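Local coordinates for ribosomal RNA small subunit methyltransferase E (Bacillus subtilis, PDB 1VHK), which probably methylates N3 of uridine 1498 in the 16S rRNA of the assembled small ribosomal subunit, with S-adenosyl-L-methionine as methyl donor, at residues 10-15 with 49-54; 25-30 with 137-142; 97-102 with 108-113; 190-195 with 245-250. All blocks are in the same frame, centred on the assembly; numbering follows the deposited sequence.

Contact 1: residues 10-15 with 49-54; sequences LTKQQI and DGFEAK
Lys-12 lies across the ring of Phe-51 while its backbone amide is held by Asp-49, which ties the short helix 12-16 to the turn leading into strand 52-60 of the PUA-like domain. In the side chain of Lys-12, CG stands anti to the backbone N (chi1 176°) and the chain stays extended, which carries CD out over the ring; the two side chains cross at about a right angle. Its CB rests 3.8 Å from Phe-51 CD1 and also touches the beta carbon of that residue. Two carbons further out, CD passes over one face of the ring, offset toward the rim, 4.3 Å from the ring centroid of Phe-51 and 24° off the normal, a CH-pi contact. The charged end finds a second aromatic partner, Trp-72 of strand 64-72, in a cation-pi interaction.

At the other end of the contact, the methyl CG2 of Thr-11 packs against the Asp-49 carboxylate. Thr-11 takes the N-cap position but makes no capping bond with its hydroxyl; its own amide is instead bound by Gln-14 OE1, 3.2 Å from Thr-11 N. Bound to an amide of the first turn, the carboxylate sits where the helix dipole would probably favour its negative charge. Asp-49 OD2 accepts from Lys-12 N at 2.8 Å through its syn lone pair, and also bonds Ser-47 OG.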
loop_
_atom_site.group_PDB
_atom_site.type_symbol
_atom_site.label_atom_id
_atom_site.label_comp_id
_atom_site.label_asym_id
_atom_site.label_seq_id
_atom_site.Cartn_x
_atom_site.Cartn_y
_atom_site.Cartn_z
ATOM N N LEU A 10 -18.864 21.462 -4.778
ATOM C CA LEU A 10 -19.462 21.974 -5.988
ATOM C C LEU A 10 -19.233 20.939 -7.098
ATOM O O LEU A 10 -18.380 20.063 -6.888
ATOM C CB LEU A 10 -18.849 23.306 -6.370
ATOM C CG LEU A 10 -19.424 24.577 -5.743
ATOM C CD1 LEU A 10 -20.917 24.423 -5.473
ATOM C CD2 LEU A 10 -18.679 25.001 -4.496
ATOM N N THR A 11 -20.011 20.969 -8.145
ATOM C CA THR A 11 -19.875 20.004 -9.258
ATOM C C THR A 11 -19.004 20.649 -10.304
ATOM O O THR A 11 -18.865 21.885 -10.202
ATOM C CB THR A 11 -21.275 19.709 -9.832
ATOM O OG1 THR A 11 -22.047 19.020 -8.833
ATOM C CG2 THR A 11 -21.186 18.846 -11.077
ATOM N N LYS A 12 -18.427 19.956 -11.283
ATOM C CA LYS A 12 -17.661 20.727 -12.271
ATOM C C LYS A 12 -18.545 21.810 -12.896
ATOM O O LYS A 12 -18.165 22.986 -12.908
ATOM C CB LYS A 12 -16.993 19.900 -13.349
ATOM C CG LYS A 12 -16.294 20.787 -14.404
ATOM C CD LYS A 12 -15.762 19.926 -15.535
ATOM C CE LYS A 12 -15.405 20.787 -16.742
ATOM N NZ LYS A 12 -14.822 19.932 -17.811
ATOM N N GLN A 13 -19.737 21.448 -13.370
ATOM C CA GLN A 13 -20.614 22.432 -13.993
ATOM C C GLN A 13 -21.013 23.580 -13.111
ATOM O O GLN A 13 -21.139 24.718 -13.615
ATOM C CB GLN A 13 -21.798 21.746 -14.688
ATOM C CG GLN A 13 -21.280 20.853 -15.841
ATOM C CD GLN A 13 -22.375 20.452 -16.798
ATOM O OE1 GLN A 13 -23.517 20.248 -16.384
ATOM N NE2 GLN A 13 -22.040 20.332 -18.079
ATOM N N GLN A 14 -21.099 23.410 -11.792
ATOM C CA GLN A 14 -21.376 24.513 -10.885
ATOM C C GLN A 14 -20.164 25.439 -10.771
ATOM O O GLN A 14 -20.333 26.625 -10.523
ATOM C CB GLN A 14 -21.790 24.058 -9.492
ATOM C CG GLN A 14 -23.121 23.372 -9.372
ATOM C CD GLN A 14 -23.467 22.890 -7.984
ATOM O OE1 GLN A 14 -22.628 22.477 -7.184
ATOM N NE2 GLN A 14 -24.760 22.930 -7.658
ATOM N N ILE A 15 -18.952 24.921 -10.891
ATOM C CA ILE A 15 -17.753 25.758 -10.818
ATOM C C ILE A 15 -17.530 26.507 -12.121
ATOM O O ILE A 15 -16.941 27.585 -12.142
ATOM C CB ILE A 15 -16.510 24.911 -10.482
ATOM C CG1 ILE A 15 -16.733 24.191 -9.151
ATOM C CG2 ILE A 15 -15.254 25.753 -10.456
ATOM C CD1 ILE A 15 -15.672 23.203 -8.757
ATOM N N ASP A 49 -17.957 15.532 -8.361
ATOM C CA ASP A 49 -18.117 14.549 -9.405
ATOM C C ASP A 49 -16.809 14.036 -9.965
ATOM O O ASP A 49 -16.779 13.513 -11.090
ATOM C CB ASP A 49 -19.062 14.992 -10.502
ATOM C CG ASP A 49 -18.952 16.352 -11.088
ATOM O OD1 ASP A 49 -19.493 16.566 -12.221
ATOM O OD2 ASP A 49 -18.399 17.300 -10.491
ATOM N N GLY A 50 -15.715 14.209 -9.233
ATOM C CA GLY A 50 -14.421 13.721 -9.619
ATOM C C GLY A 50 -13.587 14.529 -10.564
ATOM O O GLY A 50 -12.495 14.044 -10.949
ATOM N N PHE A 51 -13.943 15.769 -10.898
ATOM C CA PHE A 51 -13.135 16.567 -11.820
ATOM C C PHE A 51 -12.076 17.424 -11.144
ATOM O O PHE A 51 -12.360 18.241 -10.274
ATOM C CB PHE A 51 -14.094 17.423 -12.668
ATOM C CG PHE A 51 -14.887 16.578 -13.624
ATOM C CD1 PHE A 51 -16.187 16.188 -13.322
ATOM C CD2 PHE A 51 -14.332 16.149 -14.812
ATOM C CE1 PHE A 51 -16.907 15.401 -14.193
ATOM C CE2 PHE A 51 -15.044 15.352 -15.690
ATOM C CZ PHE A 51 -16.331 14.965 -15.370
ATOM N N GLU A 52 -10.816 17.298 -11.542
ATOM C CA GLU A 52 -9.672 17.987 -11.003
ATOM C C GLU A 52 -9.281 19.279 -11.708
ATOM O O GLU A 52 -8.927 19.320 -12.886
ATOM C CB GLU A 52 -8.435 17.044 -11.041
ATOM C CG GLU A 52 -7.219 17.633 -10.349
ATOM C CD GLU A 52 -6.035 16.685 -10.244
ATOM O OE1 GLU A 52 -5.875 16.070 -9.157
ATOM O OE2 GLU A 52 -5.241 16.587 -11.209
ATOM N N ALA A 53 -9.062 20.337 -10.905
ATOM C CA ALA A 53 -8.593 21.581 -11.485
ATOM C C ALA A 53 -7.381 22.188 -10.792
ATOM O O ALA A 53 -7.128 22.092 -9.599
ATOM C CB ALA A 53 -9.740 22.611 -11.470
ATOM N N LYS A 54 -6.586 22.923 -11.578
ATOM C CA LYS A 54 -5.516 23.732 -10.990
ATOM C C LYS A 54 -6.111 25.144 -10.779
ATOM O O LYS A 54 -6.707 25.748 -11.687
ATOM C CB LYS A 54 -4.277 23.776 -11.816
ATOM C CG LYS A 54 -3.020 24.165 -11.070
ATOM C CD LYS A 54 -1.779 23.783 -11.863
ATOM C CE LYS A 54 -1.854 22.356 -12.379
ATOM N NZ LYS A 54 -0.944 21.427 -11.650
#

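Contact 2: residues 25-30 with 137-142; sequences GEEVHH and IAKEAA
Glu-26 and Glu-27, neighbours in the first turn of helix 26-35, both bring a carboxylate to the ammonium group of Lys-139 on helix 131-144. The helix opens at Gly-25, its N-cap, where the backbone angles (phi 105°) by themselves call for glycine, since a CB would jam against the preceding carbonyl O. Glu-26 follows, with its CB directed toward the other helix; its chain is extended beyond CG and approaches the lysine obliquely. Its OE2 makes the looser of the two salt bridges, a weak bond 3.4 Å from Lys-139 NZ.

Glu-27 comes next and bears the closer bridge. Its CB is not aimed at helix 131-144, but a bend at chi2 (85°) brings OE1 to the ammonium group, the two side chains arriving from opposite directions. Glu-27 OE1 is modelled 2.5 Å from Lys-139 NZ, a very short separation whose exact value means little at this resolution. Further along, His-30 turns to Tyr-6 of strand 5-7 and bonds its hydroxyl through ND1.

Lys-139 reaches across to helix 26-35 with an extended chain; the nearest CA atoms, of Glu-27 and Glu-140, remain 11.7 Å apart. Glu-140, beside it, bridges to Arg-235 of the second subunit. Two acids sharing one lysine form a small salt-bridge network at the surface, here an electrostatic link between the PUA-like and the SPOUT methyltransferase domains.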
loop_
_atom_site.group_PDB
_atom_site.type_symbol
_atom_site.label_atom_id
_atom_site.label_comp_id
_atom_site.label_asym_id
_atom_site.label_seq_id
_atom_site.Cartn_x
_atom_site.Cartn_y
_atom_site.Cartn_z
ATOM N N GLY A 25 -15.988 27.069 4.809
ATOM C CA GLY A 25 -15.932 26.057 5.818
ATOM C C GLY A 25 -14.569 25.684 6.363
ATOM O O GLY A 25 -13.713 26.522 6.642
ATOM N N GLU A 26 -14.409 24.387 6.618
ATOM C CA GLU A 26 -13.220 23.759 7.140
ATOM C C GLU A 26 -11.957 24.183 6.375
ATOM O O GLU A 26 -10.999 24.656 6.961
ATOM C CB GLU A 26 -13.321 22.225 6.986
ATOM C CG GLU A 26 -13.401 21.422 8.262
ATOM C CD GLU A 26 -13.598 19.936 7.995
ATOM O OE1 GLU A 26 -14.342 19.277 8.756
ATOM O OE2 GLU A 26 -13.024 19.433 7.002
ATOM N N GLU A 27 -12.006 23.949 5.074
ATOM C CA GLU A 27 -10.968 24.220 4.125
ATOM C C GLU A 27 -10.447 25.642 4.138
ATOM O O GLU A 27 -9.243 25.837 3.941
ATOM C CB GLU A 27 -11.439 23.860 2.705
ATOM C CG GLU A 27 -11.250 22.416 2.325
ATOM C CD GLU A 27 -12.369 21.491 2.750
ATOM O OE1 GLU A 27 -12.057 20.347 3.157
ATOM O OE2 GLU A 27 -13.552 21.889 2.663
ATOM N N VAL A 28 -11.307 26.644 4.338
ATOM C CA VAL A 28 -10.804 28.022 4.381
ATOM C C VAL A 28 -9.756 28.124 5.487
ATOM O O VAL A 28 -8.620 28.510 5.217
ATOM C CB VAL A 28 -11.837 29.123 4.467
ATOM C CG1 VAL A 28 -13.239 28.666 4.081
ATOM C CG2 VAL A 28 -11.867 29.828 5.809
ATOM N N HIS A 29 -10.099 27.676 6.688
ATOM C CA HIS A 29 -9.189 27.685 7.817
ATOM C C HIS A 29 -7.859 27.017 7.491
ATOM O O HIS A 29 -6.799 27.471 7.932
ATOM C CB HIS A 29 -9.804 26.999 9.052
ATOM C CG HIS A 29 -8.773 26.789 10.130
ATOM N ND1 HIS A 29 -8.275 27.833 10.880
ATOM C CD2 HIS A 29 -8.106 25.688 10.532
ATOM C CE1 HIS A 29 -7.379 27.372 11.741
ATOM N NE2 HIS A 29 -7.246 26.080 11.541
ATOM N N HIS A 30 -7.914 25.874 6.813
ATOM C CA HIS A 30 -6.696 25.187 6.410
ATOM C C HIS A 30 -5.948 26.040 5.383
ATOM O O HIS A 30 -4.729 26.198 5.477
ATOM C CB HIS A 30 -6.996 23.804 5.845
ATOM C CG HIS A 30 -5.754 23.006 5.564
ATOM N ND1 HIS A 30 -5.166 22.966 4.310
ATOM C CD2 HIS A 30 -4.976 22.252 6.369
ATOM C CE1 HIS A 30 -4.093 22.203 4.359
ATOM N NE2 HIS A 30 -3.951 21.761 5.591
ATOM N N ILE A 137 -9.678 10.492 8.352
ATOM C CA ILE A 137 -8.446 9.868 7.911
ATOM C C ILE A 137 -8.459 9.542 6.424
ATOM O O ILE A 137 -7.440 9.692 5.752
ATOM C CB ILE A 137 -8.157 8.609 8.747
ATOM C CG1 ILE A 137 -7.708 9.094 10.140
ATOM C CG2 ILE A 137 -7.115 7.723 8.095
ATOM C CD1 ILE A 137 -7.940 8.096 11.247
ATOM N N ALA A 138 -9.624 9.175 5.913
ATOM C CA ALA A 138 -9.860 8.809 4.547
ATOM C C ALA A 138 -9.807 10.007 3.609
ATOM O O ALA A 138 -9.352 9.870 2.479
ATOM C CB ALA A 138 -11.215 8.140 4.397
ATOM N N LYS A 139 -10.314 11.134 4.083
ATOM C CA LYS A 139 -10.321 12.389 3.367
ATOM C C LYS A 139 -8.912 12.961 3.203
ATOM O O LYS A 139 -8.544 13.473 2.158
ATOM C CB LYS A 139 -11.172 13.390 4.176
ATOM C CG LYS A 139 -11.860 14.439 3.322
ATOM C CD LYS A 139 -12.066 15.744 4.084
ATOM C CE LYS A 139 -12.823 16.740 3.216
ATOM N NZ LYS A 139 -12.857 18.084 3.839
ATOM N N GLU A 140 -8.096 12.836 4.244
ATOM C CA GLU A 140 -6.714 13.361 4.187
ATOM C C GLU A 140 -5.851 12.474 3.317
ATOM O O GLU A 140 -5.131 12.898 2.393
ATOM C CB GLU A 140 -6.224 13.519 5.608
ATOM C CG GLU A 140 -4.947 14.154 5.931
ATOM C CD GLU A 140 -3.678 13.518 5.417
ATOM O OE1 GLU A 140 -3.584 12.270 5.376
ATOM O OE2 GLU A 140 -2.748 14.281 5.013
ATOM N N ALA A 141 -5.990 11.150 3.481
ATOM C CA ALA A 141 -5.254 10.212 2.614
ATOM C C ALA A 141 -5.645 10.489 1.152
ATOM O O ALA A 141 -4.843 10.472 0.223
ATOM C CB ALA A 141 -5.618 8.791 2.990
ATOM N N ALA A 142 -6.950 10.732 0.987
ATOM C CA ALA A 142 -7.524 11.033 -0.290
ATOM C C ALA A 142 -6.924 12.303 -0.901
ATOM O O ALA A 142 -6.687 12.330 -2.104
ATOM C CB ALA A 142 -9.040 11.135 -0.205
#

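Contact 3: residues 97-102 with 108-113; sequences WIIQKG and HAFIPF
Phe-110 lays its ring against the backbone of helix 94-104, with one face under Ile-99 CA, which stands 4.0 Å from the ring centroid of Phe-110 and 26° off the normal. With CG anti to the carbonyl carbon (chi1 -59°), the side chain leaves strand 109-113 toward the helix and ends among its peptide groups. Phe-110 CZ comes to 3.4 Å from Ile-99 O, and CE1 of the same ring lies obliquely 3.5 Å from Ile-98 O. Gly-102 meets the ring edge near its plane, its carbonyl carbon 3.8 Å from Phe-110 CZ; having no side chain, it lets the edge approach the main chain directly. Ile-99 CG1 adds an aliphatic contact near the root of the ring.

The segments 97-102 and 109-113 run nearly antiparallel, their axes 9.8 Å apart at closest and at 166°, as successive members of the beta-alpha-beta unit 82-88, 94-104, 109-113 in the SPOUT domain. Ile-98 O already accepts from Gly-102 N, and Ile-99 O is bonded to Thr-103 OG1, so the carbonyls that the ring approaches have partners in the helix. The contact thus rests on apolar packing and the CH-pi contact from Ile-99 CA, with no charged group taking part.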
loop_
_atom_site.group_PDB
_atom_site.type_symbol
_atom_site.label_atom_id
_atom_site.label_comp_id
_atom_site.label_asym_id
_atom_site.label_seq_id
_atom_site.Cartn_x
_atom_site.Cartn_y
_atom_site.Cartn_z
ATOM N N TRP A 97 -4.787 2.612 9.982
ATOM C CA TRP A 97 -3.718 2.313 9.028
ATOM C C TRP A 97 -4.317 1.659 7.789
ATOM O O TRP A 97 -3.973 1.948 6.657
ATOM C CB TRP A 97 -2.695 1.370 9.674
ATOM C CG TRP A 97 -1.273 1.637 9.302
ATOM C CD1 TRP A 97 -0.490 2.671 9.756
ATOM C CD2 TRP A 97 -0.443 0.877 8.409
ATOM N NE1 TRP A 97 0.763 2.607 9.188
ATOM C CE2 TRP A 97 0.819 1.508 8.367
ATOM C CE3 TRP A 97 -0.653 -0.273 7.633
ATOM C CZ2 TRP A 97 1.874 1.023 7.591
ATOM C CZ3 TRP A 97 0.394 -0.742 6.877
ATOM C CH2 TRP A 97 1.640 -0.093 6.846
ATOM N N ILE A 98 -5.333 0.801 8.046
ATOM C CA ILE A 98 -5.994 0.124 6.934
ATOM C C ILE A 98 -6.730 1.154 6.086
ATOM O O ILE A 98 -6.717 1.044 4.867
ATOM C CB ILE A 98 -6.921 -0.999 7.407
ATOM C CG1 ILE A 98 -6.115 -2.243 7.791
ATOM C CG2 ILE A 98 -7.927 -1.379 6.325
ATOM C CD1 ILE A 98 -6.796 -3.141 8.824
ATOM N N ILE A 99 -7.324 2.159 6.726
ATOM C CA ILE A 99 -8.117 3.152 5.981
ATOM C C ILE A 99 -7.200 4.067 5.203
ATOM O O ILE A 99 -7.358 4.410 4.040
ATOM C CB ILE A 99 -9.002 3.972 6.956
ATOM C CG1 ILE A 99 -10.198 3.078 7.390
ATOM C CG2 ILE A 99 -9.549 5.256 6.363
ATOM C CD1 ILE A 99 -10.887 3.613 8.633
ATOM N N GLN A 100 -6.163 4.526 5.924
ATOM C CA GLN A 100 -5.204 5.411 5.321
ATOM C C GLN A 100 -4.501 4.758 4.125
ATOM O O GLN A 100 -4.580 5.291 3.017
ATOM C CB GLN A 100 -4.212 5.944 6.338
ATOM C CG GLN A 100 -3.195 6.899 5.659
ATOM C CD GLN A 100 -2.270 7.535 6.671
ATOM O OE1 GLN A 100 -1.229 6.968 7.022
ATOM N NE2 GLN A 100 -2.686 8.670 7.208
ATOM N N LYS A 101 -3.775 3.656 4.340
ATOM C CA LYS A 101 -3.012 3.109 3.197
ATOM C C LYS A 101 -3.969 2.659 2.118
ATOM O O LYS A 101 -3.804 3.020 0.938
ATOM C CB LYS A 101 -1.991 2.105 3.652
ATOM C CG LYS A 101 -1.398 2.469 5.001
ATOM C CD LYS A 101 -0.027 3.043 4.934
ATOM C CE LYS A 101 0.205 4.165 5.936
ATOM N NZ LYS A 101 0.359 5.468 5.196
ATOM N N GLY A 102 -5.087 2.028 2.546
ATOM C CA GLY A 102 -6.136 1.619 1.709
ATOM C C GLY A 102 -6.593 2.712 0.759
ATOM O O GLY A 102 -6.925 2.420 -0.403
ATOM N N HIS A 108 -12.239 1.639 -2.778
ATOM C CA HIS A 108 -13.447 2.408 -3.025
ATOM C C HIS A 108 -14.260 2.656 -1.774
ATOM O O HIS A 108 -14.885 3.708 -1.653
ATOM C CB HIS A 108 -14.348 1.798 -4.127
ATOM C CG HIS A 108 -15.590 2.628 -4.334
ATOM N ND1 HIS A 108 -15.569 3.844 -5.004
ATOM C CD2 HIS A 108 -16.854 2.468 -3.887
ATOM C CE1 HIS A 108 -16.783 4.375 -4.980
ATOM N NE2 HIS A 108 -17.575 3.554 -4.311
ATOM N N ALA A 109 -14.211 1.738 -0.805
ATOM C CA ALA A 109 -15.025 1.994 0.405
ATOM C C ALA A 109 -14.579 1.008 1.475
ATOM O O ALA A 109 -13.879 0.084 1.099
ATOM C CB ALA A 109 -16.507 1.831 0.103
ATOM N N PHE A 110 -14.841 1.348 2.759
ATOM C CA PHE A 110 -14.419 0.404 3.797
ATOM C C PHE A 110 -15.613 -0.052 4.609
ATOM O O PHE A 110 -16.598 0.673 4.780
ATOM C CB PHE A 110 -13.365 1.011 4.709
ATOM C CG PHE A 110 -12.107 1.456 4.051
ATOM C CD1 PHE A 110 -11.019 0.627 3.941
ATOM C CD2 PHE A 110 -12.045 2.734 3.494
ATOM C CE1 PHE A 110 -9.847 1.081 3.349
ATOM C CE2 PHE A 110 -10.894 3.185 2.871
ATOM C CZ PHE A 110 -9.790 2.353 2.816
ATOM N N ILE A 111 -15.628 -1.312 5.008
ATOM C CA ILE A 111 -16.761 -1.852 5.775
ATOM C C ILE A 111 -16.218 -2.663 6.959
ATOM O O ILE A 111 -15.833 -3.809 6.738
ATOM C CB ILE A 111 -17.587 -2.835 4.935
ATOM C CG1 ILE A 111 -18.119 -2.192 3.641
ATOM C CG2 ILE A 111 -18.721 -3.391 5.772
ATOM C CD1 ILE A 111 -18.629 -3.251 2.682
ATOM N N PRO A 112 -16.159 -2.068 8.128
ATOM C CA PRO A 112 -15.677 -2.736 9.328
ATOM C C PRO A 112 -16.776 -3.639 9.865
ATOM O O PRO A 112 -17.958 -3.276 9.736
ATOM C CB PRO A 112 -15.389 -1.597 10.294
ATOM C CG PRO A 112 -15.535 -0.351 9.515
ATOM C CD PRO A 112 -16.556 -0.672 8.430
ATOM N N PHE A 113 -16.432 -4.771 10.459
ATOM C CA PHE A 113 -17.528 -5.630 10.943
ATOM C C PHE A 113 -17.100 -6.405 12.152
ATOM O O PHE A 113 -15.906 -6.669 12.285
ATOM C CB PHE A 113 -18.050 -6.535 9.815
ATOM C CG PHE A 113 -17.061 -7.589 9.400
ATOM C CD1 PHE A 113 -16.227 -7.394 8.315
ATOM C CD2 PHE A 113 -16.955 -8.764 10.116
ATOM C CE1 PHE A 113 -15.309 -8.357 7.965
ATOM C CE2 PHE A 113 -16.007 -9.709 9.797
ATOM C CZ PHE A 113 -15.171 -9.499 8.714
#

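Contact 4: residues 190-195 with 245-250; sequences AIVSSL and SAISYQ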
loop_
_atom_site.group_PDB
_atom_site.type_symbol
_atom_site.label_atom_id
_atom_site.label_comp_id
_atom_site.label_asym_id
_atom_site.label_seq_id
_atom_site.Cartn_x
_atom_site.Cartn_y
_atom_site.Cartn_z
ATOM N N ALA A 190 -7.325 -14.835 -11.221
ATOM C CA ALA A 190 -8.388 -15.118 -12.178
ATOM C C ALA A 190 -9.545 -14.165 -11.981
ATOM O O ALA A 190 -10.025 -13.566 -12.948
ATOM C CB ALA A 190 -8.875 -16.561 -12.064
ATOM N N ILE A 191 -10.051 -14.068 -10.735
ATOM C CA ILE A 191 -11.225 -13.211 -10.576
ATOM C C ILE A 191 -10.861 -11.781 -10.917
ATOM O O ILE A 191 -11.457 -11.124 -11.767
ATOM C CB ILE A 191 -11.962 -13.390 -9.271
ATOM C CG1 ILE A 191 -11.724 -12.245 -8.279
ATOM C CG2 ILE A 191 -11.711 -14.729 -8.601
ATOM C CD1 ILE A 191 -12.654 -11.070 -8.525
ATOM N N VAL A 192 -9.742 -11.284 -10.362
ATOM C CA VAL A 192 -9.376 -9.895 -10.622
ATOM C C VAL A 192 -9.157 -9.643 -12.088
ATOM O O VAL A 192 -9.671 -8.633 -12.611
ATOM C CB VAL A 192 -8.199 -9.448 -9.746
ATOM C CG1 VAL A 192 -7.621 -8.125 -10.222
ATOM C CG2 VAL A 192 -8.656 -9.338 -8.301
ATOM N N SER A 193 -8.529 -10.550 -12.826
ATOM C CA SER A 193 -8.305 -10.297 -14.251
ATOM C C SER A 193 -9.546 -10.488 -15.096
ATOM O O SER A 193 -9.601 -9.982 -16.239
ATOM C CB SER A 193 -7.082 -10.996 -14.779
ATOM O OG SER A 193 -7.074 -12.382 -14.512
ATOM N N SER A 194 -10.617 -11.065 -14.559
ATOM C CA SER A 194 -11.861 -11.216 -15.287
ATOM C C SER A 194 -12.900 -10.152 -14.972
ATOM O O SER A 194 -14.054 -10.270 -15.431
ATOM C CB SER A 194 -12.450 -12.609 -14.989
ATOM O OG SER A 194 -13.270 -12.569 -13.817
ATOM N N LEU A 195 -12.613 -9.177 -14.105
ATOM C CA LEU A 195 -13.585 -8.128 -13.800
ATOM C C LEU A 195 -13.457 -6.984 -14.796
ATOM O O LEU A 195 -12.360 -6.540 -15.160
ATOM C CB LEU A 195 -13.464 -7.609 -12.380
ATOM C CG LEU A 195 -13.827 -8.539 -11.224
ATOM C CD1 LEU A 195 -13.356 -7.944 -9.898
ATOM C CD2 LEU A 195 -15.323 -8.816 -11.175
ATOM N N SER A 245 -2.759 -3.374 -3.969
ATOM C CA SER A 245 -1.566 -3.206 -4.750
ATOM C C SER A 245 -1.521 -4.187 -5.907
ATOM O O SER A 245 -1.278 -3.745 -7.037
ATOM C CB SER A 245 -0.296 -3.333 -3.876
ATOM O OG SER A 245 -0.333 -2.318 -2.869
ATOM N N ALA A 246 -1.892 -5.433 -5.696
ATOM C CA ALA A 246 -1.971 -6.411 -6.786
ATOM C C ALA A 246 -3.031 -5.990 -7.793
ATOM O O ALA A 246 -2.766 -5.981 -9.004
ATOM C CB ALA A 246 -2.245 -7.796 -6.219
ATOM N N ILE A 247 -4.208 -5.539 -7.348
ATOM C CA ILE A 247 -5.242 -5.134 -8.328
ATOM C C ILE A 247 -4.721 -4.020 -9.216
ATOM O O ILE A 247 -4.922 -3.977 -10.446
ATOM C CB ILE A 247 -6.559 -4.816 -7.609
ATOM C CG1 ILE A 247 -7.271 -6.096 -7.219
ATOM C CG2 ILE A 247 -7.509 -3.953 -8.438
ATOM C CD1 ILE A 247 -7.996 -6.092 -5.896
ATOM N N SER A 248 -4.011 -3.062 -8.603
ATOM C CA SER A 248 -3.418 -1.961 -9.331
ATOM C C SER A 248 -2.401 -2.451 -10.366
ATOM O O SER A 248 -2.426 -2.005 -11.526
ATOM C CB SER A 248 -2.742 -0.962 -8.407
ATOM O OG SER A 248 -1.906 -0.064 -9.129
ATOM N N TYR A 249 -1.598 -3.438 -9.961
ATOM C CA TYR A 249 -0.579 -3.966 -10.861
ATOM C C TYR A 249 -1.203 -4.602 -12.091
ATOM O O TYR A 249 -0.783 -4.384 -13.229
ATOM C CB TYR A 249 0.298 -4.946 -10.100
ATOM C CG TYR A 249 1.339 -5.608 -10.985
ATOM C CD1 TYR A 249 2.526 -4.977 -11.332
ATOM C CD2 TYR A 249 1.060 -6.864 -11.514
ATOM C CE1 TYR A 249 3.436 -5.585 -12.162
ATOM C CE2 TYR A 249 1.958 -7.480 -12.340
ATOM C CZ TYR A 249 3.151 -6.850 -12.652
ATOM O OH TYR A 249 4.036 -7.536 -13.456
ATOM N N GLN A 250 -2.244 -5.398 -11.869
ATOM C CA GLN A 250 -2.974 -6.089 -12.893
ATOM C C GLN A 250 -3.812 -5.194 -13.788
ATOM O O GLN A 250 -3.820 -5.343 -15.021
ATOM C CB GLN A 250 -3.904 -7.145 -12.242
ATOM C CG GLN A 250 -4.872 -7.733 -13.272
ATOM C CD GLN A 250 -4.181 -8.771 -14.146
ATOM O OE1 GLN A 250 -4.389 -8.820 -15.344
ATOM N NE2 GLN A 250 -3.371 -9.638 -13.555
#
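Val-192 and Ile-247 cross at about a right angle where helix 187-193 packs beside the C-terminal helix 239-253 of the SPOUT domain. Both methyls of the valine are turned to the isoleucine: Val-192 CG1 lies 3.6 Å from Ile-247 CG1, and Val-192 CG2 lies 3.7 Å from the same atom. The isoleucine branch is thereby cradled in the fork of the valine, and its terminal CD1 lies farther off, 4.1 Å from Val-192 CG2. From this point Ile-247 continues onto Leu-201 and Ile-203 of strand 200-205, so the apolar pair belongs to the layer between helices and parallel sheet.

One turn later on the same helix, Gln-250 slides past Val-192 in the opposite direction, with its CG against the CG1 methyl of Val-192 at 4.1 Å. The amide nitrogen of Gln-250 makes a weak hydrogen bond to the hydroxyl of Tyr-249 of the second subunit. Firmer bonds run from Tyr-249 OH to Gln-250 OE1 of the second subunit and from Ser-248 OG to Tyr-242 OH of that subunit, and through them helix 239-253 serves the fold and the dimer interface together.

Beyond CG the chain of Gln-250 bends at chi2 (78°), which brings the amide beside Ser-193. There the touch is with carbon: Gln-250 OE1 is 3.5 Å from Ser-193 CB, while the serine OG is bonded to Ser-189 O in its own helix.

In the fold
Contact 1 joins the start of helix 12-16 to the turn before strand 52-60 of the mixed sheet in the PUA-like domain. In the SPOUT domain, contact 3 sets a helix on a strand of the parallel sheet, and contact 4 joins two helices beside it, with centres about 18 Å apart. Contact 2 bridges the two domains; the chain between its segments includes all of contact 3, and its segments alternate with those of contact 1. Contacts 2 and 3 touch directly, as Ile-137, Ala-138 and Ala-141 of helix 131-144 pack on Ile-99 and Gln-100 of helix 94-104. Contact 4 comes last, about 31 Å between centres from contact 2. Contacts 2, 3 and 4 each reach the second subunit, so domain packing and dimerisation share these helices.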